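Local coordinates for probable conserved lipoprotein LPPA (Mycobacterium tuberculosis, PDB 2V7S) that is of unknown function but is a putative membrane-anchored lipoprotein from a family confined to pathogenic mycobacteria, at residues D51-K56 with C187-K192; E60-R65 with R113-N118; A68-I73 with A179-T184; Y145-E150 with Y169-L174. All coordinates share one frame; numbering follows the deposited sequence.

Contacts 2 and 3 both use helix 59-80, their centres 11 Å apart, and are tied together where Ala117 N hydrogen-bonds to Ile183 O. Contact 4, its centre also 11 Å from that of contact 3, lies on the neighbouring strand of the same six-stranded sheet, and Thr69 OG1 and Tyr145 OH stand 2.6 Å apart in a probable hydrogen bond. Contact 1 is farther out, about 23 Å from contact 3 between centres, at the end of helix 37-53. It reaches contact 2, 13 Å away between centres, through the three-stranded sheet and the ring of Phe188, which packs on Ala62 and Pro115; this ring also touches Tyr169 of contact 4.

Contact 1. Residues D51-K56 with C187-K192; sequences DSMRNK and CFLLQK
The C-terminal end of helix 37-53 and the turn after it meet the edge strand 188-189 of the small three-stranded sheet, Met53, Arg54 and Lys56 lying against Cys187, Phe188 and Leu189. Met53, a selenomethionine, touches at two points: its CB rests 3.9 Å from CG of Leu189, and a bend at chi3 (68°) turns CE to SG of Cys187, 3.6 Å away. That sulfur is in the disulfide to Cys104. CD1 of Leu189 also lies against Arg54, 3.8 Å from its CG.

Lys56 folds over the Phe188 ring. Its NZ stands above one face, 4.3 Å from the ring centroid, in a cation-pi contact, and CE adds a CH-pi contact; NZ is also paired with Asp186. CE presses on Cys187 O, which is buried without a polar partner. The ring edge meets Lys56 O in plane. One water bridges the backbones, giving a hydrogen to Met53 O at 2.8 Å and accepting from Leu189 N at 2.8 Å. Leu41 of the second subunit packs on Met53. The whole is a helix end docked by apolar side chains, a cation-pi contact and a water bridge on the edge of a disulfide-braced antiparallel sheet.

Contact 2. Residues E60-R65 with R113-N118; sequences EAARER and RRPIAN
Arg63 leaves helix 59-80 with its chain stretched through chi1 and chi2 and then turned at chi3 (137°), which carries the guanidinium past Pro115 to Ile116 and Asn118. On the other side, Asn118 holds CG beside its own backbone N, and from there OD1 faces the guanidinium; the two side chains cross at about a right angle.

NH1 of Arg63 donates to the backbone O of Ile116 at 2.9 Å. This oxygen lies in the guanidinium plane, and NH1 stands nearly in line with the C=O bond (167°), though the bond is bent at the hydrogen (136°). NH1 has its two partners on different sides: Ile116 O towards NE, and Asn118 OD1 in the cleft between NH1 and NH2. NH1 reaches OD1 at 2.7 Å in a weak, bent bond; the approach of OD1 to NH2 is unusually short and its geometry doubtful.

In fold terms, the chain running on from strand 112-114 of the small sheet towards strand 120-122 of the large one is laid along the first turns of the long helix. Nearer the helix backbone, the packing is apolar. Pro115 lodges against the helix with CB 3.6 Å from CA of Arg63 and CG 3.7 Å from CB of Ala62. Asp98 of helix 92-100 touches the side chains of Arg63 and Ile116. Asn118 N is bonded to OG1 of Thr67, one turn on from Arg63.

Contact 3. Residues A68-I73 with A179-T184; sequences ATARII and ATLNIT
Ala70 and Ile73 pack on Leu181 and Ile183 of strand 179-184; they belong to helix 59-80, in the layer of helices on one face of the six-stranded antiparallel sheet, an alpha+beta arrangement. The helix and strand segments run roughly antiparallel, their N-to-C directions 148° apart, with the axes 9.3 Å from each other at closest. By the alternation of the strand, Leu181 and Ile183 point at the helix and Asn182 to the other face of the sheet.

The contacts between side chains are all apolar. Chi1 of Ile73 (-71°) sets CG1 beside the backbone N and CG2 opposite it, which sends CG2 to Leu181 and CD1 to Ile183. Ile73 lies across Leu181 at about a right angle, with its CG2 3.5 Å from CD2 of Leu181. Against Ile183 the same isoleucine goes tip to tip, CD1 to CD1 at 4.2 Å. CD1 of Ile183 also reaches the helix surface itself, 3.8 Å from CB of Ala70; the small methyl of Ala70 lets the strand side chain come close to the helix backbone.

One contact involves a polar backbone atom: CD2 of Leu181 is 3.7 Å from O of Ala70, a van der Waals touch on the helix carbonyl. Neighbouring elements close the layer in. Val138 of helix 128-143 meets Ile73, Phe171 of the adjacent strand meets Ile73 and Ile183, and Val120 on the other neighbouring strand meets Ala70 and Leu181. Thr69, its hydroxyl engaged by Tyr145, contributes at the margin: CG2 stands 4.3 Å from CD1 of Ile183.

Contact 4. Residues Y145-E150 with Y169-L174; sequences YGATTE and YEFRLL
Tyr145, where the chain leaves helix 128-143, packs its side chain into an aromatic cluster with Tyr169 and Phe171 of strand 169-175, in the six-stranded antiparallel sheet. Gly146 follows with positive phi in a Schellman motif that ends the helix and turns the chain towards the edge strand 149-151.

Starting at CB of Tyr145, that atom sits over the centre of the Tyr169 ring, 4.1 Å from the centroid in a CH-pi contact. Chi1 (-72°) places CG opposite the carbonyl carbon, 4.1 Å from CZ of Phe171, and the ring runs on between the two partners. CD1 is 3.7 Å from CZ of Phe171, at the edge of that ring, while CD2 lies over a face of the Tyr169 ring, 3.6 Å from CE2. The planes of the tyrosines are 49° apart, and those of Tyr145 and Phe171 46°, so both pairs are oblique. At the tip, OH bonds to Thr69 on helix 59-80, whose Leu66 touches both tyrosines.

The backbone O of Tyr145, bonded to Asn167 ND2, also lies 3.6 Å from CD1 of Tyr169. Past the glycine, the methyl of Ala147 completes the packing, with CB 4.0 Å from CD1 of Phe171.

Contact 1. Residues D51-K56 with C187-K192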
loop_
_atom_site.group_PDB
_atom_site.type_symbol
_atom_site.label_atom_id
_atom_site.label_comp_id
_atom_site.label_asym_id
_atom_site.label_seq_id
_atom_site.Cartn_x
_atom_site.Cartn_y
_atom_site.Cartn_z
ATOM N N ASP A 51 12.404 -2.473 6.555
ATOM C CA ASP A 51 13.343 -2.216 7.653
ATOM C C ASP A 51 12.772 -2.678 8.991
ATOM O O ASP A 51 13.483 -3.263 9.828
ATOM C CB ASP A 51 13.733 -0.761 7.739
ATOM C CG ASP A 51 14.788 -0.362 6.703
ATOM O OD1 ASP A 51 15.313 -1.217 5.939
ATOM O OD2 ASP A 51 15.068 0.841 6.660
ATOM N N SER A 52 11.472 -2.473 9.183
ATOM C CA SER A 52 10.837 -2.914 10.432
ATOM C C SER A 52 10.777 -4.442 10.602
ATOM O O SER A 52 10.481 -4.935 11.695
ATOM C CB SER A 52 9.437 -2.306 10.565
ATOM O OG SER A 52 8.555 -2.978 9.713
HETATM N N MSE A 53 11.026 -5.182 9.524
HETATM C CA MSE A 53 10.971 -6.672 9.543
HETATM C C MSE A 53 12.359 -7.325 9.659
HETATM O O MSE A 53 12.477 -8.560 9.848
HETATM C CB MSE A 53 10.259 -7.198 8.298
HETATM C CG MSE A 53 8.749 -7.040 8.367
HETATM SE SE MSE A 53 7.915 -7.468 6.657
HETATM C CE MSE A 53 8.302 -9.333 6.663
ATOM N N ARG A 54 13.402 -6.503 9.541
ATOM C CA ARG A 54 14.785 -6.974 9.690
ATOM C C ARG A 54 15.036 -7.764 10.988
ATOM O O ARG A 54 15.566 -8.905 10.977
ATOM C CB ARG A 54 15.783 -5.822 9.461
ATOM C CG ARG A 54 15.870 -5.411 7.984
ATOM C CD ARG A 54 16.790 -4.192 7.765
ATOM N NE ARG A 54 16.722 -3.782 6.362
ATOM C CZ ARG A 54 17.508 -4.276 5.412
ATOM N NH1 ARG A 54 17.373 -3.879 4.147
ATOM N NH2 ARG A 54 18.430 -5.152 5.732
ATOM N N ASN A 55 14.594 -7.203 12.103
ATOM C CA ASN A 55 14.678 -7.896 13.396
ATOM C C ASN A 55 14.128 -9.343 13.470
ATOM O O ASN A 55 14.418 -10.069 14.423
ATOM C CB ASN A 55 13.977 -7.062 14.461
ATOM C CG ASN A 55 12.479 -7.269 14.430
ATOM O OD1 ASN A 55 11.919 -7.922 15.307
ATOM N ND2 ASN A 55 11.835 -6.776 13.385
ATOM N N LYS A 56 13.318 -9.758 12.494
ATOM C CA LYS A 56 12.705 -11.076 12.555
ATOM C C LYS A 56 13.630 -12.176 12.072
ATOM O O LYS A 56 13.327 -13.357 12.262
ATOM C CB LYS A 56 11.399 -11.168 11.736
ATOM C CG LYS A 56 10.279 -10.195 12.142
ATOM C CD LYS A 56 9.127 -10.202 11.103
ATOM C CE LYS A 56 8.519 -11.592 10.823
ATOM N NZ LYS A 56 7.878 -12.265 11.994
ATOM N N CYS A 187 5.418 -14.158 7.668
ATOM C CA CYS A 187 6.201 -13.602 6.583
ATOM C C CYS A 187 7.595 -13.233 7.107
ATOM O O CYS A 187 7.709 -12.649 8.201
ATOM C CB CYS A 187 5.472 -12.350 6.000
ATOM S SG CYS A 187 6.349 -11.595 4.606
ATOM N N PHE A 188 8.650 -13.600 6.374
ATOM C CA PHE A 188 10.032 -13.202 6.764
ATOM C C PHE A 188 10.721 -12.724 5.516
ATOM O O PHE A 188 10.488 -13.264 4.471
ATOM C CB PHE A 188 10.864 -14.388 7.324
ATOM C CG PHE A 188 10.363 -14.934 8.641
ATOM C CD1 PHE A 188 9.250 -15.782 8.674
ATOM C CD2 PHE A 188 10.987 -14.594 9.848
ATOM C CE1 PHE A 188 8.741 -16.270 9.900
ATOM C CE2 PHE A 188 10.506 -15.109 11.091
ATOM C CZ PHE A 188 9.369 -15.963 11.089
ATOM N N LEU A 189 11.569 -11.708 5.645
ATOM C CA LEU A 189 12.454 -11.270 4.575
ATOM C C LEU A 189 13.418 -12.375 4.203
ATOM O O LEU A 189 13.964 -13.064 5.069
ATOM C CB LEU A 189 13.274 -10.040 5.052
ATOM C CG LEU A 189 12.548 -8.772 5.536
ATOM C CD1 LEU A 189 13.522 -7.661 5.968
ATOM C CD2 LEU A 189 11.697 -8.264 4.355
ATOM N N LEU A 190 13.670 -12.524 2.904
ATOM C CA LEU A 190 14.720 -13.396 2.441
ATOM C C LEU A 190 16.082 -12.913 2.966
ATOM O O LEU A 190 16.288 -11.715 3.119
ATOM C CB LEU A 190 14.724 -13.359 0.901
ATOM C CG LEU A 190 13.402 -13.746 0.198
ATOM C CD1 LEU A 190 13.506 -13.567 -1.328
ATOM C CD2 LEU A 190 13.015 -15.199 0.522
ATOM N N GLN A 191 17.012 -13.832 3.227
ATOM C CA GLN A 191 18.350 -13.416 3.630
ATOM C C GLN A 191 18.991 -12.420 2.637
ATOM O O GLN A 191 19.677 -11.496 3.048
ATOM C CB GLN A 191 19.280 -14.615 3.893
ATOM C CG GLN A 191 20.682 -14.160 4.304
ATOM C CD GLN A 191 20.653 -13.483 5.659
ATOM O OE1 GLN A 191 19.921 -13.920 6.551
ATOM N NE2 GLN A 191 21.438 -12.434 5.831
ATOM N N LYS A 192 18.721 -12.550 1.341
ATOM C CA LYS A 192 19.307 -11.582 0.385
ATOM C C LYS A 192 18.865 -10.127 0.624
ATOM O O LYS A 192 19.636 -9.178 0.389
ATOM C CB LYS A 192 19.045 -12.013 -1.055
ATOM C CG LYS A 192 17.570 -12.153 -1.443
ATOM C CD LYS A 192 17.499 -12.282 -2.981
ATOM C CE LYS A 192 16.076 -12.356 -3.482
ATOM N NZ LYS A 192 16.052 -12.700 -4.951
HETATM O O HOH W 1 12.141 -10.828 8.289
#

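Contact 2. Residues E60-R65 with R113-N118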
loop_
_atom_site.group_PDB
_atom_site.type_symbol
_atom_site.label_atom_id
_atom_site.label_comp_id
_atom_site.label_asym_id
_atom_site.label_seq_id
_atom_site.Cartn_x
_atom_site.Cartn_y
_atom_site.Cartn_z
ATOM N N GLU A 60 14.895 -18.200 5.343
ATOM C CA GLU A 60 15.669 -19.447 5.308
ATOM C C GLU A 60 15.847 -20.014 6.706
ATOM O O GLU A 60 15.710 -21.206 6.893
ATOM C CB GLU A 60 17.057 -19.213 4.676
ATOM C CG GLU A 60 17.018 -18.916 3.146
ATOM C CD GLU A 60 16.729 -17.426 2.787
ATOM O OE1 GLU A 60 16.384 -16.617 3.677
ATOM O OE2 GLU A 60 16.848 -17.057 1.592
ATOM N N ALA A 61 16.136 -19.161 7.689
ATOM C CA ALA A 61 16.264 -19.652 9.073
ATOM C C ALA A 61 14.909 -20.118 9.593
ATOM O O ALA A 61 14.801 -21.141 10.260
ATOM C CB ALA A 61 16.847 -18.562 10.018
ATOM N N ALA A 62 13.878 -19.342 9.323
ATOM C CA ALA A 62 12.533 -19.684 9.797
ATOM C C ALA A 62 12.039 -21.020 9.263
ATOM O O ALA A 62 11.316 -21.709 9.959
ATOM C CB ALA A 62 11.563 -18.607 9.375
ATOM N N ARG A 63 12.362 -21.324 8.011
ATOM C CA ARG A 63 11.904 -22.545 7.349
ATOM C C ARG A 63 12.585 -23.738 7.999
ATOM O O ARG A 63 11.947 -24.764 8.244
ATOM C CB ARG A 63 12.215 -22.517 5.822
ATOM C CG ARG A 63 11.812 -23.857 5.131
ATOM C CD ARG A 63 12.226 -23.922 3.662
ATOM N NE ARG A 63 12.788 -25.231 3.323
ATOM C CZ ARG A 63 12.138 -26.397 3.287
ATOM N NH1 ARG A 63 10.813 -26.512 3.567
ATOM N NH2 ARG A 63 12.849 -27.481 2.967
ATOM N N GLU A 64 13.884 -23.597 8.266
ATOM C CA GLU A 64 14.654 -24.602 8.999
ATOM C C GLU A 64 14.046 -24.925 10.378
ATOM O O GLU A 64 13.869 -26.110 10.753
ATOM C CB GLU A 64 16.130 -24.135 9.124
ATOM C CG GLU A 64 16.988 -25.093 9.943
ATOM C CD GLU A 64 18.392 -24.547 10.210
ATOM O OE1 GLU A 64 19.158 -24.435 9.246
ATOM O OE2 GLU A 64 18.726 -24.262 11.386
ATOM N N ARG A 65 13.724 -23.877 11.115
ATOM C CA ARG A 65 13.192 -23.990 12.464
ATOM C C ARG A 65 11.775 -24.552 12.475
ATOM O O ARG A 65 11.393 -25.300 13.372
ATOM C CB ARG A 65 13.256 -22.609 13.175
ATOM C CG ARG A 65 14.717 -22.337 13.723
ATOM C CD ARG A 65 15.291 -20.972 13.450
ATOM N NE ARG A 65 16.727 -21.003 13.770
ATOM C CZ ARG A 65 17.700 -21.385 12.953
ATOM N NH1 ARG A 65 17.452 -21.695 11.679
ATOM N NH2 ARG A 65 18.945 -21.405 13.402
ATOM N N ARG A 113 8.874 -14.149 2.046
ATOM C CA ARG A 113 7.994 -15.324 1.848
ATOM C C ARG A 113 7.621 -15.862 3.207
ATOM O O ARG A 113 8.301 -15.582 4.207
ATOM C CB ARG A 113 8.696 -16.426 1.041
ATOM C CG ARG A 113 8.964 -16.042 -0.411
ATOM C CD ARG A 113 9.838 -17.068 -1.126
ATOM N NE ARG A 113 10.382 -16.497 -2.349
ATOM C CZ ARG A 113 10.805 -17.195 -3.400
ATOM N NH1 ARG A 113 10.741 -18.529 -3.396
ATOM N NH2 ARG A 113 11.267 -16.555 -4.474
ATOM N N ARG A 114 6.552 -16.661 3.226
ATOM C CA ARG A 114 6.121 -17.362 4.420
ATOM C C ARG A 114 6.685 -18.787 4.298
ATOM O O ARG A 114 6.421 -19.477 3.275
ATOM C CB ARG A 114 4.577 -17.388 4.463
ATOM C CG ARG A 114 3.917 -15.990 4.622
ATOM C CD ARG A 114 2.369 -16.152 4.628
ATOM N NE ARG A 114 1.864 -16.826 5.846
ATOM C CZ ARG A 114 0.733 -17.551 5.908
ATOM N NH1 ARG A 114 -0.028 -17.727 4.825
ATOM N NH2 ARG A 114 0.356 -18.134 7.052
ATOM N N PRO A 115 7.503 -19.223 5.291
ATOM C CA PRO A 115 8.063 -20.577 5.189
ATOM C C PRO A 115 6.985 -21.642 5.312
ATOM O O PRO A 115 5.985 -21.426 5.985
ATOM C CB PRO A 115 9.021 -20.668 6.366
ATOM C CG PRO A 115 8.659 -19.551 7.303
ATOM C CD PRO A 115 7.966 -18.499 6.492
ATOM N N ILE A 116 7.206 -22.765 4.626
ATOM C CA ILE A 116 6.361 -23.938 4.740
ATOM C C ILE A 116 7.305 -25.038 5.211
ATOM O O ILE A 116 8.352 -25.334 4.584
ATOM C CB ILE A 116 5.754 -24.324 3.378
ATOM C CG1 ILE A 116 4.817 -23.217 2.835
ATOM C CG2 ILE A 116 5.067 -25.723 3.467
ATOM C CD1 ILE A 116 4.400 -23.459 1.376
ATOM N N ALA A 117 6.986 -25.612 6.351
ATOM C CA ALA A 117 7.825 -26.679 6.898
ATOM C C ALA A 117 7.778 -27.916 5.940
ATOM O O ALA A 117 6.731 -28.165 5.278
ATOM C CB ALA A 117 7.334 -27.004 8.295
ATOM N N ASN A 118 8.875 -28.682 5.815
ATOM C CA ASN A 118 8.790 -29.923 5.012
ATOM C C ASN A 118 7.531 -30.677 5.466
ATOM O O ASN A 118 7.338 -30.873 6.673
ATOM C CB ASN A 118 10.017 -30.818 5.210
ATOM C CG ASN A 118 11.316 -30.176 4.739
ATOM O OD1 ASN A 118 11.343 -29.073 4.211
ATOM N ND2 ASN A 118 12.406 -30.873 4.955
#

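Contact 3. Residues A68-I73 with A179-T184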
loop_
_atom_site.group_PDB
_atom_site.type_symbol
_atom_site.label_atom_id
_atom_site.label_comp_id
_atom_site.label_asym_id
_atom_site.label_seq_id
_atom_site.Cartn_x
_atom_site.Cartn_y
_atom_site.Cartn_z
ATOM N N ALA A 68 12.075 -28.230 11.855
ATOM C CA ALA A 68 12.433 -28.849 13.157
ATOM C C ALA A 68 11.194 -28.993 14.059
ATOM O O ALA A 68 11.059 -29.972 14.771
ATOM C CB ALA A 68 13.522 -28.038 13.899
ATOM N N THR A 69 10.320 -28.005 14.035
ATOM C CA THR A 69 9.105 -28.051 14.868
ATOM C C THR A 69 8.165 -29.135 14.363
ATOM O O THR A 69 7.537 -29.833 15.156
ATOM C CB THR A 69 8.406 -26.678 14.906
ATOM O OG1 THR A 69 9.203 -25.820 15.741
ATOM C CG2 THR A 69 6.980 -26.784 15.517
ATOM N N ALA A 70 8.064 -29.272 13.044
ATOM C CA ALA A 70 7.237 -30.346 12.480
ATOM C C ALA A 70 7.732 -31.703 12.957
ATOM O O ALA A 70 6.896 -32.566 13.300
ATOM C CB ALA A 70 7.226 -30.306 10.918
ATOM N N ARG A 71 9.064 -31.903 12.921
ATOM C CA ARG A 71 9.719 -33.128 13.448
ATOM C C ARG A 71 9.323 -33.333 14.916
ATOM O O ARG A 71 8.929 -34.417 15.317
ATOM C CB ARG A 71 11.249 -33.045 13.329
ATOM C CG ARG A 71 12.042 -34.265 13.949
ATOM C CD ARG A 71 13.605 -34.148 13.760
ATOM N NE ARG A 71 13.955 -33.750 12.380
ATOM C CZ ARG A 71 14.487 -32.568 12.029
ATOM N NH1 ARG A 71 14.814 -31.659 12.953
ATOM N NH2 ARG A 71 14.728 -32.298 10.746
ATOM N N ILE A 72 9.440 -32.281 15.713
ATOM C CA ILE A 72 9.100 -32.384 17.131
ATOM C C ILE A 72 7.661 -32.866 17.321
ATOM O O ILE A 72 7.397 -33.748 18.174
ATOM C CB ILE A 72 9.332 -31.044 17.853
ATOM C CG1 ILE A 72 10.842 -30.826 18.029
ATOM C CG2 ILE A 72 8.641 -31.007 19.264
ATOM C CD1 ILE A 72 11.198 -29.379 18.374
ATOM N N ILE A 73 6.737 -32.253 16.587
ATOM C CA ILE A 73 5.318 -32.618 16.689
ATOM C C ILE A 73 5.125 -34.087 16.264
ATOM O O ILE A 73 4.446 -34.859 16.950
ATOM C CB ILE A 73 4.415 -31.685 15.822
ATOM C CG1 ILE A 73 4.336 -30.271 16.445
ATOM C CG2 ILE A 73 2.958 -32.286 15.678
ATOM C CD1 ILE A 73 3.871 -29.185 15.464
ATOM N N ALA A 179 -3.042 -39.254 6.514
ATOM C CA ALA A 179 -2.866 -38.109 7.379
ATOM C C ALA A 179 -1.554 -37.356 7.174
ATOM O O ALA A 179 -0.492 -37.966 7.031
ATOM C CB ALA A 179 -3.015 -38.515 8.842
ATOM N N THR A 180 -1.641 -36.023 7.162
ATOM C CA THR A 180 -0.457 -35.192 6.995
ATOM C C THR A 180 -0.448 -34.131 8.075
ATOM O O THR A 180 -1.484 -33.819 8.656
ATOM C CB THR A 180 -0.451 -34.508 5.595
ATOM O OG1 THR A 180 -1.662 -33.743 5.420
ATOM C CG2 THR A 180 -0.353 -35.557 4.476
ATOM N N LEU A 181 0.739 -33.593 8.341
ATOM C CA LEU A 181 0.902 -32.398 9.109
ATOM C C LEU A 181 1.581 -31.340 8.224
ATOM O O LEU A 181 2.653 -31.602 7.609
ATOM C CB LEU A 181 1.806 -32.706 10.351
ATOM C CG LEU A 181 2.367 -31.537 11.142
ATOM C CD1 LEU A 181 1.214 -30.764 11.821
ATOM C CD2 LEU A 181 3.419 -31.981 12.213
ATOM N N ASN A 182 0.994 -30.129 8.189
ATOM C CA ASN A 182 1.639 -29.036 7.492
ATOM C C ASN A 182 1.713 -27.807 8.371
ATOM O O ASN A 182 0.897 -27.649 9.268
ATOM C CB ASN A 182 0.912 -28.721 6.204
ATOM C CG ASN A 182 1.242 -29.708 5.123
ATOM O OD1 ASN A 182 2.304 -29.609 4.490
ATOM N ND2 ASN A 182 0.350 -30.676 4.904
ATOM N N ILE A 183 2.728 -26.986 8.121
ATOM C CA ILE A 183 2.902 -25.765 8.876
ATOM C C ILE A 183 3.363 -24.684 7.921
ATOM O O ILE A 183 4.331 -24.889 7.153
ATOM C CB ILE A 183 3.980 -25.919 10.008
ATOM C CG1 ILE A 183 3.739 -27.157 10.895
ATOM C CG2 ILE A 183 4.058 -24.632 10.882
ATOM C CD1 ILE A 183 4.903 -27.463 11.824
ATOM N N THR A 184 2.721 -23.526 8.014
ATOM C CA THR A 184 3.161 -22.356 7.285
ATOM C C THR A 184 3.448 -21.292 8.322
ATOM O O THR A 184 2.703 -21.148 9.303
ATOM C CB THR A 184 2.052 -21.871 6.329
ATOM O OG1 THR A 184 1.757 -22.937 5.429
ATOM C CG2 THR A 184 2.520 -20.679 5.500
#

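Contact 4. Residues Y145-E150 with Y169-L174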
loop_
_atom_site.group_PDB
_atom_site.type_symbol
_atom_site.label_atom_id
_atom_site.label_comp_id
_atom_site.label_asym_id
_atom_site.label_seq_id
_atom_site.Cartn_x
_atom_site.Cartn_y
_atom_site.Cartn_z
ATOM N N TYR A 145 4.291 -20.583 19.188
ATOM C CA TYR A 145 4.437 -19.645 18.075
ATOM C C TYR A 145 3.355 -18.520 18.043
ATOM O O TYR A 145 3.338 -17.679 17.128
ATOM C CB TYR A 145 4.470 -20.417 16.743
ATOM C CG TYR A 145 5.768 -21.174 16.561
ATOM C CD1 TYR A 145 5.906 -22.473 17.049
ATOM C CD2 TYR A 145 6.857 -20.583 15.910
ATOM C CE1 TYR A 145 7.095 -23.169 16.921
ATOM C CE2 TYR A 145 8.057 -21.279 15.736
ATOM C CZ TYR A 145 8.163 -22.570 16.243
ATOM O OH TYR A 145 9.330 -23.260 16.118
ATOM N N GLY A 146 2.475 -18.518 19.053
ATOM C CA GLY A 146 1.333 -17.610 19.100
ATOM C C GLY A 146 0.136 -18.005 18.239
ATOM O O GLY A 146 -0.779 -17.207 18.033
ATOM N N ALA A 147 0.137 -19.237 17.739
ATOM C CA ALA A 147 -1.000 -19.768 17.021
ATOM C C ALA A 147 -1.962 -20.480 17.998
ATOM O O ALA A 147 -1.665 -21.569 18.501
ATOM C CB ALA A 147 -0.523 -20.690 15.886
ATOM N N THR A 148 -3.094 -19.840 18.297
ATOM C CA THR A 148 -4.033 -20.369 19.292
ATOM C C THR A 148 -5.513 -20.340 18.856
ATOM O O THR A 148 -6.408 -20.700 19.628
ATOM C CB THR A 148 -3.882 -19.621 20.663
ATOM O OG1 THR A 148 -4.069 -18.218 20.463
ATOM C CG2 THR A 148 -2.456 -19.834 21.251
ATOM N N THR A 149 -5.783 -19.888 17.643
ATOM C CA THR A 149 -7.169 -19.818 17.191
ATOM C C THR A 149 -7.457 -21.130 16.460
ATOM O O THR A 149 -6.847 -21.408 15.425
ATOM C CB THR A 149 -7.403 -18.585 16.280
ATOM O OG1 THR A 149 -6.949 -17.401 16.965
ATOM C CG2 THR A 149 -8.911 -18.428 15.913
ATOM N N GLU A 150 -8.396 -21.904 16.997
ATOM C CA GLU A 150 -8.614 -23.291 16.584
ATOM C C GLU A 150 -9.761 -23.381 15.610
ATOM O O GLU A 150 -10.693 -22.576 15.697
ATOM C CB GLU A 150 -8.961 -24.171 17.792
ATOM C CG GLU A 150 -7.789 -24.571 18.673
ATOM C CD GLU A 150 -8.150 -25.686 19.635
ATOM O OE1 GLU A 150 -9.327 -25.775 20.032
ATOM O OE2 GLU A 150 -7.272 -26.500 19.983
ATOM N N TYR A 169 1.105 -17.658 11.758
ATOM C CA TYR A 169 1.366 -19.110 11.589
ATOM C C TYR A 169 0.086 -19.896 11.396
ATOM O O TYR A 169 -1.030 -19.437 11.777
ATOM C CB TYR A 169 2.151 -19.704 12.778
ATOM C CG TYR A 169 3.514 -19.091 12.943
ATOM C CD1 TYR A 169 3.648 -17.809 13.514
ATOM C CD2 TYR A 169 4.672 -19.776 12.543
ATOM C CE1 TYR A 169 4.889 -17.233 13.694
ATOM C CE2 TYR A 169 5.932 -19.175 12.687
ATOM C CZ TYR A 169 6.002 -17.897 13.256
ATOM O OH TYR A 169 7.202 -17.283 13.442
ATOM N N GLU A 170 0.235 -21.077 10.777
ATOM C CA GLU A 170 -0.901 -21.978 10.620
ATOM C C GLU A 170 -0.369 -23.406 10.725
ATOM O O GLU A 170 0.552 -23.749 10.015
ATOM C CB GLU A 170 -1.683 -21.732 9.302
ATOM C CG GLU A 170 -2.891 -22.748 9.092
ATOM C CD GLU A 170 -3.677 -22.576 7.782
ATOM O OE1 GLU A 170 -3.308 -21.742 6.923
ATOM O OE2 GLU A 170 -4.692 -23.282 7.584
ATOM N N PHE A 171 -0.935 -24.200 11.637
ATOM C CA PHE A 171 -0.553 -25.609 11.821
ATOM C C PHE A 171 -1.748 -26.419 11.468
ATOM O O PHE A 171 -2.821 -26.171 12.001
ATOM C CB PHE A 171 -0.175 -25.890 13.286
ATOM C CG PHE A 171 1.085 -25.175 13.756
ATOM C CD1 PHE A 171 1.125 -23.788 13.866
ATOM C CD2 PHE A 171 2.224 -25.902 14.105
ATOM C CE1 PHE A 171 2.294 -23.142 14.313
ATOM C CE2 PHE A 171 3.385 -25.255 14.524
ATOM C CZ PHE A 171 3.419 -23.887 14.633
ATOM N N ARG A 172 -1.583 -27.424 10.602
ATOM C CA ARG A 172 -2.745 -28.199 10.157
ATOM C C ARG A 172 -2.444 -29.699 10.106
ATOM O O ARG A 172 -1.483 -30.136 9.458
ATOM C CB ARG A 172 -3.202 -27.751 8.771
ATOM C CG ARG A 172 -4.618 -28.244 8.468
ATOM C CD ARG A 172 -5.093 -27.767 7.109
ATOM N NE ARG A 172 -6.477 -28.164 6.894
ATOM C CZ ARG A 172 -7.150 -27.971 5.764
ATOM N NH1 ARG A 172 -8.413 -28.361 5.681
ATOM N NH2 ARG A 172 -6.552 -27.402 4.714
ATOM N N LEU A 173 -3.288 -30.447 10.801
ATOM C CA LEU A 173 -3.276 -31.876 10.786
ATOM C C LEU A 173 -4.551 -32.282 10.050
ATOM O O LEU A 173 -5.655 -32.076 10.551
ATOM C CB LEU A 173 -3.261 -32.398 12.240
ATOM C CG LEU A 173 -3.227 -33.898 12.507
ATOM C CD1 LEU A 173 -1.849 -34.403 12.116
ATOM C CD2 LEU A 173 -3.488 -34.195 14.002
ATOM N N LEU A 174 -4.393 -32.832 8.845
ATOM C CA LEU A 174 -5.512 -33.156 8.009
ATOM C C LEU A 174 -5.450 -34.612 7.595
ATOM O O LEU A 174 -4.410 -35.099 7.191
ATOM C CB LEU A 174 -5.510 -32.263 6.753
ATOM C CG LEU A 174 -6.533 -32.555 5.650
ATOM C CD1 LEU A 174 -7.959 -32.267 6.074
ATOM C CD2 LEU A 174 -6.190 -31.734 4.413
#